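Local coordinates for nudix hydrolase domain-containing protein (PDB 3E57) that is of unknown function but, as a member of the Nudix family, probably hydrolyses a nucleoside diphosphate linked to another moiety, at residues Val39-Glu42 with Asp43-Phe47; Gly122-Arg125 with Glu126-Glu130; Thr149-Ser152 with Arg153-Gly157; Glu193-Ser196 with Lys197-Ala200. One frame throughout, in Å; residues are numbered along the deposited sequence.

Interaction 1 (Val39-Glu42 with Asp43-Phe47)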
# COMPACT_ATOMS: atom_id res chain seq x y z
N VAL B 39 9.72 -7.95 -1.90
CA VAL B 39 10.40 -9.02 -1.16
C VAL B 39 11.26 -9.82 -2.13
O VAL B 39 11.07 -9.76 -3.34
CB VAL B 39 9.44 -9.96 -0.38
CG1 VAL B 39 8.43 -9.16 0.48
CG2 VAL B 39 8.75 -10.92 -1.30
N ASN B 40 12.23 -10.54 -1.59
CA ASN B 40 13.11 -11.38 -2.40
C ASN B 40 12.38 -12.66 -2.81
O ASN B 40 11.73 -13.30 -1.99
CB ASN B 40 14.40 -11.68 -1.61
CG ASN B 40 15.27 -12.71 -2.28
OD1 ASN B 40 15.01 -13.92 -2.20
ND2 ASN B 40 16.32 -12.25 -2.95
N PHE B 41 12.48 -13.01 -4.09
CA PHE B 41 11.74 -14.13 -4.63
C PHE B 41 12.10 -15.44 -3.95
O PHE B 41 11.22 -16.23 -3.60
CB PHE B 41 11.94 -14.25 -6.14
CG PHE B 41 10.96 -15.18 -6.82
CD1 PHE B 41 9.67 -15.37 -6.32
CD2 PHE B 41 11.33 -15.85 -7.97
CE1 PHE B 41 8.79 -16.20 -6.94
CE2 PHE B 41 10.44 -16.69 -8.61
CZ PHE B 41 9.16 -16.87 -8.09
N GLU B 42 13.40 -15.67 -3.75
CA GLU B 42 13.85 -16.90 -3.10
C GLU B 42 13.28 -17.01 -1.67
O GLU B 42 12.83 -18.07 -1.27
CB GLU B 42 15.38 -16.97 -3.09
CG GLU B 42 15.93 -18.30 -2.62
CD GLU B 42 15.28 -19.47 -3.32
OE1 GLU B 42 15.26 -19.49 -4.57
OE2 GLU B 42 14.77 -20.37 -2.61
N ASP B 43 13.29 -15.90 -0.93
CA ASP B 43 12.71 -15.85 0.42
C ASP B 43 11.23 -16.23 0.39
O ASP B 43 10.75 -17.00 1.23
CB ASP B 43 12.86 -14.46 1.05
CG ASP B 43 14.31 -14.11 1.39
OD1 ASP B 43 15.18 -15.01 1.41
OD2 ASP B 43 14.58 -12.90 1.63
N PHE B 44 10.51 -15.70 -0.60
CA PHE B 44 9.09 -16.03 -0.75
C PHE B 44 8.85 -17.52 -1.05
O PHE B 44 7.98 -18.14 -0.45
CB PHE B 44 8.45 -15.18 -1.85
CG PHE B 44 7.00 -15.46 -2.06
CD1 PHE B 44 6.10 -15.25 -1.03
CD2 PHE B 44 6.54 -15.95 -3.27
CE1 PHE B 44 4.76 -15.52 -1.20
CE2 PHE B 44 5.19 -16.24 -3.44
CZ PHE B 44 4.31 -16.01 -2.40
N LEU B 45 9.59 -18.07 -2.00
CA LEU B 45 9.43 -19.48 -2.37
C LEU B 45 9.76 -20.40 -1.20
O LEU B 45 9.07 -21.40 -0.98
CB LEU B 45 10.30 -19.84 -3.58
CG LEU B 45 9.92 -19.25 -4.93
CD1 LEU B 45 10.92 -19.72 -5.97
CD2 LEU B 45 8.47 -19.61 -5.32
N ASN B 46 10.82 -20.06 -0.47
CA ASN B 46 11.18 -20.75 0.78
C ASN B 46 10.04 -20.66 1.79
O ASN B 46 9.69 -21.64 2.43
CB ASN B 46 12.45 -20.15 1.38
CG ASN B 46 13.70 -20.54 0.61
OD1 ASN B 46 13.69 -21.51 -0.16
ND2 ASN B 46 14.79 -19.80 0.83
N PHE B 47 9.45 -19.47 1.91
CA PHE B 47 8.28 -19.26 2.77
C PHE B 47 7.14 -20.19 2.40
O PHE B 47 6.49 -20.77 3.28
CB PHE B 47 7.84 -17.79 2.72
CG PHE B 47 6.47 -17.55 3.26
CD1 PHE B 47 6.26 -17.41 4.62
CD2 PHE B 47 5.38 -17.44 2.40
CE1 PHE B 47 4.99 -17.18 5.13
CE2 PHE B 47 4.11 -17.21 2.91
CZ PHE B 47 3.91 -17.08 4.28
O HOH W 1 12.70 -10.66 1.36
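V39, N40 and F41 meet D43, F44 and L45 in a local contact that caps and opens the helix 41-51, just after the short strand 36-38. N40 is the N-cap: its OD1 takes the backbone N-H of D43 on a lone pair lying in the amide plane, D43 N to N40 OD1 being 2.9 Å. No direct return bond completes a capping box; a water instead accepts from N40 N and donates to D43 OD2 at 2.9 Å. Just before the cap, V39 CG2 rests 4.3 Å from F44 CB, the pairing across the cap known as a hydrophobic staple. Further along, the F41 side chain leaves with CG anti to the backbone N (chi1 -167°), which lays one face of its ring against L45 one turn on. L45 CD1 stands 4.1 Å from the F41 ring centroid, close to the ring normal, in a CH-pi contact, while L45 CD2 approaches F41 CE1 near the rim. The ring edge at F41 CE1 meets F44 CD2 at 4.3 Å. This apolar side of the helix packs on F119 and L120 of helix 115-130 and on F140, whereas E42 turns to a salt bridge with R116.

Interaction 2 (Gly122-Arg125 with Glu126-Glu130)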
# COMPACT_ATOMS: atom_id res chain seq x y z
N GLY B 122 1.69 -23.52 -11.46
CA GLY B 122 0.40 -22.84 -11.37
C GLY B 122 0.45 -21.40 -11.88
O GLY B 122 -0.49 -20.94 -12.53
N LEU B 123 1.54 -20.71 -11.58
CA LEU B 123 1.82 -19.38 -12.13
C LEU B 123 1.77 -19.39 -13.66
O LEU B 123 1.07 -18.57 -14.27
CB LEU B 123 3.20 -18.91 -11.64
CG LEU B 123 3.87 -17.66 -12.22
CD1 LEU B 123 3.10 -16.42 -11.88
CD2 LEU B 123 5.32 -17.55 -11.72
N GLU B 124 2.50 -20.32 -14.28
CA GLU B 124 2.49 -20.49 -15.73
C GLU B 124 1.09 -20.87 -16.26
O GLU B 124 0.58 -20.25 -17.19
CB GLU B 124 3.53 -21.56 -16.14
CG GLU B 124 3.66 -21.78 -17.64
CD GLU B 124 4.51 -23.00 -18.00
OE1 GLU B 124 5.05 -23.66 -17.09
OE2 GLU B 124 4.62 -23.29 -19.22
N ARG B 125 0.49 -21.89 -15.65
CA ARG B 125 -0.84 -22.36 -16.04
C ARG B 125 -1.89 -21.25 -15.98
O ARG B 125 -2.59 -20.98 -16.96
CB ARG B 125 -1.27 -23.52 -15.14
CG ARG B 125 -2.71 -23.99 -15.37
CD ARG B 125 -3.15 -25.01 -14.33
NE ARG B 125 -3.00 -24.52 -12.96
CZ ARG B 125 -3.79 -23.62 -12.38
NH1 ARG B 125 -4.80 -23.07 -13.04
NH2 ARG B 125 -3.56 -23.25 -11.14
N GLU B 126 -1.98 -20.62 -14.81
CA GLU B 126 -2.86 -19.49 -14.53
C GLU B 126 -2.87 -18.48 -15.68
O GLU B 126 -3.93 -18.11 -16.19
CB GLU B 126 -2.37 -18.82 -13.23
CG GLU B 126 -3.14 -17.62 -12.74
CD GLU B 126 -2.61 -16.30 -13.28
OE1 GLU B 126 -1.53 -15.83 -12.84
OE2 GLU B 126 -3.31 -15.73 -14.13
N VAL B 127 -1.68 -18.04 -16.10
CA VAL B 127 -1.53 -17.08 -17.19
C VAL B 127 -1.97 -17.68 -18.53
O VAL B 127 -2.72 -17.05 -19.28
CB VAL B 127 -0.07 -16.57 -17.29
CG1 VAL B 127 0.16 -15.77 -18.57
CG2 VAL B 127 0.28 -15.74 -16.05
N ASN B 128 -1.53 -18.90 -18.83
CA ASN B 128 -1.85 -19.56 -20.11
C ASN B 128 -3.33 -19.89 -20.32
O ASN B 128 -3.79 -19.95 -21.46
CB ASN B 128 -0.98 -20.80 -20.31
CG ASN B 128 0.48 -20.46 -20.60
OD1 ASN B 128 0.82 -19.33 -20.97
ND2 ASN B 128 1.36 -21.45 -20.44
N GLU B 129 -4.08 -20.08 -19.23
CA GLU B 129 -5.54 -20.24 -19.32
C GLU B 129 -6.24 -18.98 -19.82
O GLU B 129 -7.30 -19.07 -20.44
CB GLU B 129 -6.15 -20.62 -17.97
CG GLU B 129 -5.94 -22.07 -17.55
CD GLU B 129 -6.44 -22.36 -16.14
OE1 GLU B 129 -6.89 -21.43 -15.44
OE2 GLU B 129 -6.37 -23.53 -15.72
N GLU B 130 -5.66 -17.81 -19.55
CA GLU B 130 -6.33 -16.55 -19.85
C GLU B 130 -5.84 -15.93 -21.15
O GLU B 130 -6.62 -15.32 -21.88
CB GLU B 130 -6.12 -15.54 -18.72
CG GLU B 130 -6.45 -16.06 -17.33
CD GLU B 130 -7.78 -15.56 -16.80
OE1 GLU B 130 -7.76 -14.71 -15.88
OE2 GLU B 130 -8.84 -16.01 -17.30
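R125 and E129, one helical turn apart, form a salt bridge in which R125 NH1 donates to E129 OE2 at 3.1 Å. The carboxylate oxygen lies close to the guanidinium plane, yet the nitrogen comes at it from above the carboxylate plane, the two planes being 56° apart. Extended through its first two torsions and bent at chi3 (55°), R125 runs alongside E129 and keeps two further donors for the loop before the helix: NE makes a salt bridge with D111, and NH2 a hydrogen bond to the carbonyl of H106. A leucine in its place would probably leave D111 and the H106 carbonyl without these donors and E129 without its partner one turn back. Beneath the side chains the backbone is bonded helically, from E126 N to G122 O at 2.7 Å and from E129 N to R125 O at 2.9 Å; the bond from V127 N to L123 O is weak. The run R125-E126-V127-N128-E129-E130 matches the REUXEE core of the Nudix box, whose glutamates bind divalent metal in relatives. On another side of the helix the amide of N128 meets the E124 chain, ND2 lying 3.6 Å from E124 CG. The buried side includes L123, E126 and V127: L123 packs on P71, V73 and L138, V127 on V73 and V133, while E126 touches V73 and I103.

Interaction 3 (Thr149-Ser152 with Arg153-Gly157)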
# COMPACT_ATOMS: atom_id res chain seq x y z
N THR B 149 -11.49 -5.24 0.89
CA THR B 149 -12.67 -6.02 0.49
C THR B 149 -12.63 -7.40 1.12
O THR B 149 -11.59 -7.84 1.61
CB THR B 149 -12.81 -6.15 -1.06
OG1 THR B 149 -11.74 -6.92 -1.61
CG2 THR B 149 -12.83 -4.76 -1.72
N GLU B 150 -13.78 -8.07 1.11
CA GLU B 150 -13.89 -9.45 1.61
C GLU B 150 -12.89 -10.36 0.91
O GLU B 150 -12.19 -11.14 1.55
CB GLU B 150 -15.30 -10.02 1.38
CG GLU B 150 -16.41 -9.42 2.22
CD GLU B 150 -17.76 -10.06 1.93
OE1 GLU B 150 -18.03 -10.38 0.75
OE2 GLU B 150 -18.56 -10.25 2.88
N VAL B 151 -12.84 -10.27 -0.41
CA VAL B 151 -11.94 -11.10 -1.20
C VAL B 151 -10.48 -10.73 -0.89
O VAL B 151 -9.65 -11.60 -0.65
CB VAL B 151 -12.23 -10.97 -2.71
CG1 VAL B 151 -11.23 -11.78 -3.53
CG2 VAL B 151 -13.65 -11.44 -3.01
N SER B 152 -10.19 -9.43 -0.86
CA SER B 152 -8.83 -8.95 -0.58
C SER B 152 -8.25 -9.51 0.70
O SER B 152 -7.10 -9.95 0.72
CB SER B 152 -8.80 -7.42 -0.51
OG SER B 152 -9.04 -6.91 -1.80
N ARG B 153 -9.05 -9.52 1.76
CA ARG B 153 -8.56 -9.95 3.08
C ARG B 153 -8.16 -11.43 3.16
O ARG B 153 -7.41 -11.81 4.07
CB ARG B 153 -9.58 -9.60 4.17
CG ARG B 153 -9.73 -8.12 4.39
CD ARG B 153 -10.55 -7.77 5.62
NE ARG B 153 -11.98 -8.05 5.49
CZ ARG B 153 -12.91 -7.20 5.04
NH1 ARG B 153 -12.59 -5.99 4.60
NH2 ARG B 153 -14.18 -7.59 5.02
N VAL B 154 -8.66 -12.25 2.23
CA VAL B 154 -8.32 -13.67 2.21
C VAL B 154 -7.36 -14.03 1.07
O VAL B 154 -7.07 -15.20 0.86
CB VAL B 154 -9.59 -14.57 2.14
CG1 VAL B 154 -10.54 -14.22 3.28
CG2 VAL B 154 -10.30 -14.45 0.80
N HIS B 155 -6.84 -13.02 0.35
CA HIS B 155 -5.92 -13.24 -0.77
C HIS B 155 -4.57 -12.59 -0.52
O HIS B 155 -4.51 -11.45 -0.06
CB HIS B 155 -6.50 -12.65 -2.06
CG HIS B 155 -7.52 -13.50 -2.74
ND1 HIS B 155 -7.81 -13.38 -4.08
CD2 HIS B 155 -8.32 -14.49 -2.27
CE1 HIS B 155 -8.76 -14.24 -4.40
NE2 HIS B 155 -9.08 -14.93 -3.32
N LEU B 156 -3.51 -13.32 -0.82
CA LEU B 156 -2.16 -12.76 -0.83
C LEU B 156 -1.65 -12.80 -2.26
O LEU B 156 -1.50 -13.87 -2.84
CB LEU B 156 -1.24 -13.61 0.06
CG LEU B 156 0.24 -13.23 0.06
CD1 LEU B 156 0.40 -11.83 0.61
CD2 LEU B 156 1.04 -14.24 0.88
N GLY B 157 -1.37 -11.63 -2.84
CA GLY B 157 -0.91 -11.57 -4.22
C GLY B 157 0.60 -11.64 -4.33
O GLY B 157 1.31 -11.02 -3.55
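T149 opens the turn by accepting from R153, its carbonyl O lying 3.0 Å from R153 N. The same oxygen lies over one face of the R153 guanidinium, 3.6 Å above the plane and offset toward its rim, because the arginine folds back over the start of the turn with a bend at chi3 (-71°). The hydroxyl of T149 reaches forward instead, its OG1 lying 2.7 Å from S152 OG in a hydrogen bond that either group could donate. E150 adds its backbone to the covering of the guanidinium, and its CG comes within 4.0 Å of R153 NH2, but its carboxylate does not meet the charge. That charge is taken up by E64, in a salt bridge to NE, and by the S147 carbonyl, bonded to NH1. V151 sends its CG1 branch over one face of the H155 imidazole, 3.8 Å from the ring centroid and 16° off the normal, a CH-pi contact between side chains lying side by side. Its carbonyl O receives V154 N at 3.1 Å. S152 O then accepts H155 N, also at 3.1 Å, as this single, weakly bonded helical turn gives way to strand 155-163. Shortening R153 to an alanine is likely to leave E64 without its charged mate and the T149 carbonyl uncovered by the guanidinium. The H155 ring is thus packed by a V151 methyl and, at about a right angle, by the H106 imidazole, with no hydrogen bond to it from this turn, whereas at the T149 end the arginine adds charge to the backbone bond: a guanidinium so near the T149 carbonyl would tend to polarise it.

Interaction 4 (Glu193-Ser196 with Lys197-Ala200)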
# COMPACT_ATOMS: atom_id res chain seq x y z
N GLU B 193 -9.34 -0.20 -9.59
CA GLU B 193 -9.53 -0.43 -8.17
C GLU B 193 -8.73 -1.65 -7.72
O GLU B 193 -8.15 -2.35 -8.53
CB GLU B 193 -11.03 -0.65 -7.85
CG GLU B 193 -11.91 0.56 -8.12
CD GLU B 193 -13.39 0.30 -7.86
OE1 GLU B 193 -13.74 -0.82 -7.41
OE2 GLU B 193 -14.21 1.21 -8.12
N GLY B 194 -8.67 -1.87 -6.41
CA GLY B 194 -8.09 -3.10 -5.87
C GLY B 194 -6.64 -3.32 -6.25
O GLY B 194 -5.83 -2.38 -6.22
N TRP B 195 -6.32 -4.57 -6.56
CA TRP B 195 -4.96 -4.98 -6.91
C TRP B 195 -4.52 -4.34 -8.21
O TRP B 195 -3.34 -4.07 -8.39
CB TRP B 195 -4.86 -6.49 -7.02
CG TRP B 195 -4.90 -7.24 -5.73
CD1 TRP B 195 -5.25 -6.75 -4.51
CD2 TRP B 195 -4.57 -8.62 -5.54
NE1 TRP B 195 -5.16 -7.75 -3.56
CE2 TRP B 195 -4.75 -8.90 -4.17
CE3 TRP B 195 -4.17 -9.64 -6.39
CZ2 TRP B 195 -4.51 -10.17 -3.63
CZ3 TRP B 195 -3.94 -10.91 -5.86
CH2 TRP B 195 -4.11 -11.16 -4.49
N SER B 196 -5.46 -4.08 -9.13
CA SER B 196 -5.12 -3.40 -10.38
C SER B 196 -4.54 -2.01 -10.12
O SER B 196 -3.52 -1.62 -10.69
CB SER B 196 -6.35 -3.33 -11.30
OG SER B 196 -6.67 -4.63 -11.80
N LYS B 197 -5.20 -1.25 -9.25
CA LYS B 197 -4.75 0.09 -8.92
C LYS B 197 -3.38 0.05 -8.22
O LYS B 197 -2.49 0.87 -8.50
CB LYS B 197 -5.77 0.75 -8.00
CG LYS B 197 -5.64 2.23 -7.87
CD LYS B 197 -6.78 2.78 -7.03
CE LYS B 197 -6.76 4.29 -7.07
NZ LYS B 197 -7.32 4.84 -8.36
N ILE B 198 -3.22 -0.91 -7.32
CA ILE B 198 -1.96 -1.01 -6.57
C ILE B 198 -0.84 -1.35 -7.52
O ILE B 198 0.23 -0.74 -7.48
CB ILE B 198 -2.04 -2.08 -5.47
CG1 ILE B 198 -3.01 -1.65 -4.35
CG2 ILE B 198 -0.65 -2.32 -4.87
CD1 ILE B 198 -3.44 -2.78 -3.45
N SER B 199 -1.10 -2.33 -8.38
CA SER B 199 -0.11 -2.82 -9.34
C SER B 199 0.31 -1.73 -10.32
O SER B 199 1.48 -1.61 -10.63
CB SER B 199 -0.64 -4.04 -10.08
OG SER B 199 -0.81 -5.15 -9.20
N ALA B 200 -0.65 -0.93 -10.80
CA ALA B 200 -0.34 0.23 -11.65
C ALA B 200 0.64 1.19 -10.95
O ALA B 200 1.61 1.64 -11.54
CB ALA B 200 -1.60 0.96 -12.06
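S199 grips W195 O twice, through its own backbone N at 2.8 Å and through its side-chain OG at 2.9 Å. The two donors reach the carbonyl from opposite faces of its plane, so the oxygen is held between them. This is possible because S199 OG sits beside its own backbone N (chi1 -67°), folded back along the helix toward the previous turn. S196 has its hydroxyl placed in the same way relative to its own backbone, but there it leaves the helix: OG bonds to the backbone N of L101 and to the hydroxyl of Y72. I198 lies against the first turn, CG1 at 3.5 Å from G194 O and CD1 4.5 Å from W195 CD1, a loose apolar touch at the indole. K197 turns from the axis on a chain extended as far as its last bond, where a bend (chi4 77°) delivers NZ to the carbonyl of S189. Near the beginning of the helix G194 has a positive phi of 60°, which a residue without a side chain adopts easily. E193 O accepts from K197 N at 3.2 Å, met from above the carbonyl plane, and G194's own O accepts from I198 N. A200 N continues the pattern with a bond to S196 O at 3.0 Å. This is the first part of helix 194-206, which lies against the central sheet: W195 packs on I70 and I144 and meets Y72 edge-to-face, I198 also touches I144, and S199 reaches I144, Y72 and L159 of strand 155-163.

How the interactions relate
Interactions 3 and 4 touch directly, through the indole of W195: its CH2 lies 3.2 Å from G157 N and its CZ2 3.5 Å from H155 CB, so helix 194-206 rests on the start of strand 155-163. Interaction 2 carries the Nudix-box sequence and probably marks the catalytic side; its centre is about 20 Å from those of interactions 3 and 4, across the centre of the chain. H106 nevertheless spans 2 and 3, its carbonyl bonded to R125 and its ring against H155. Interaction 1 comes within about 5 Å of interaction 2, nearest atoms, and is tied to the same helix 115-130 by R116 and F119.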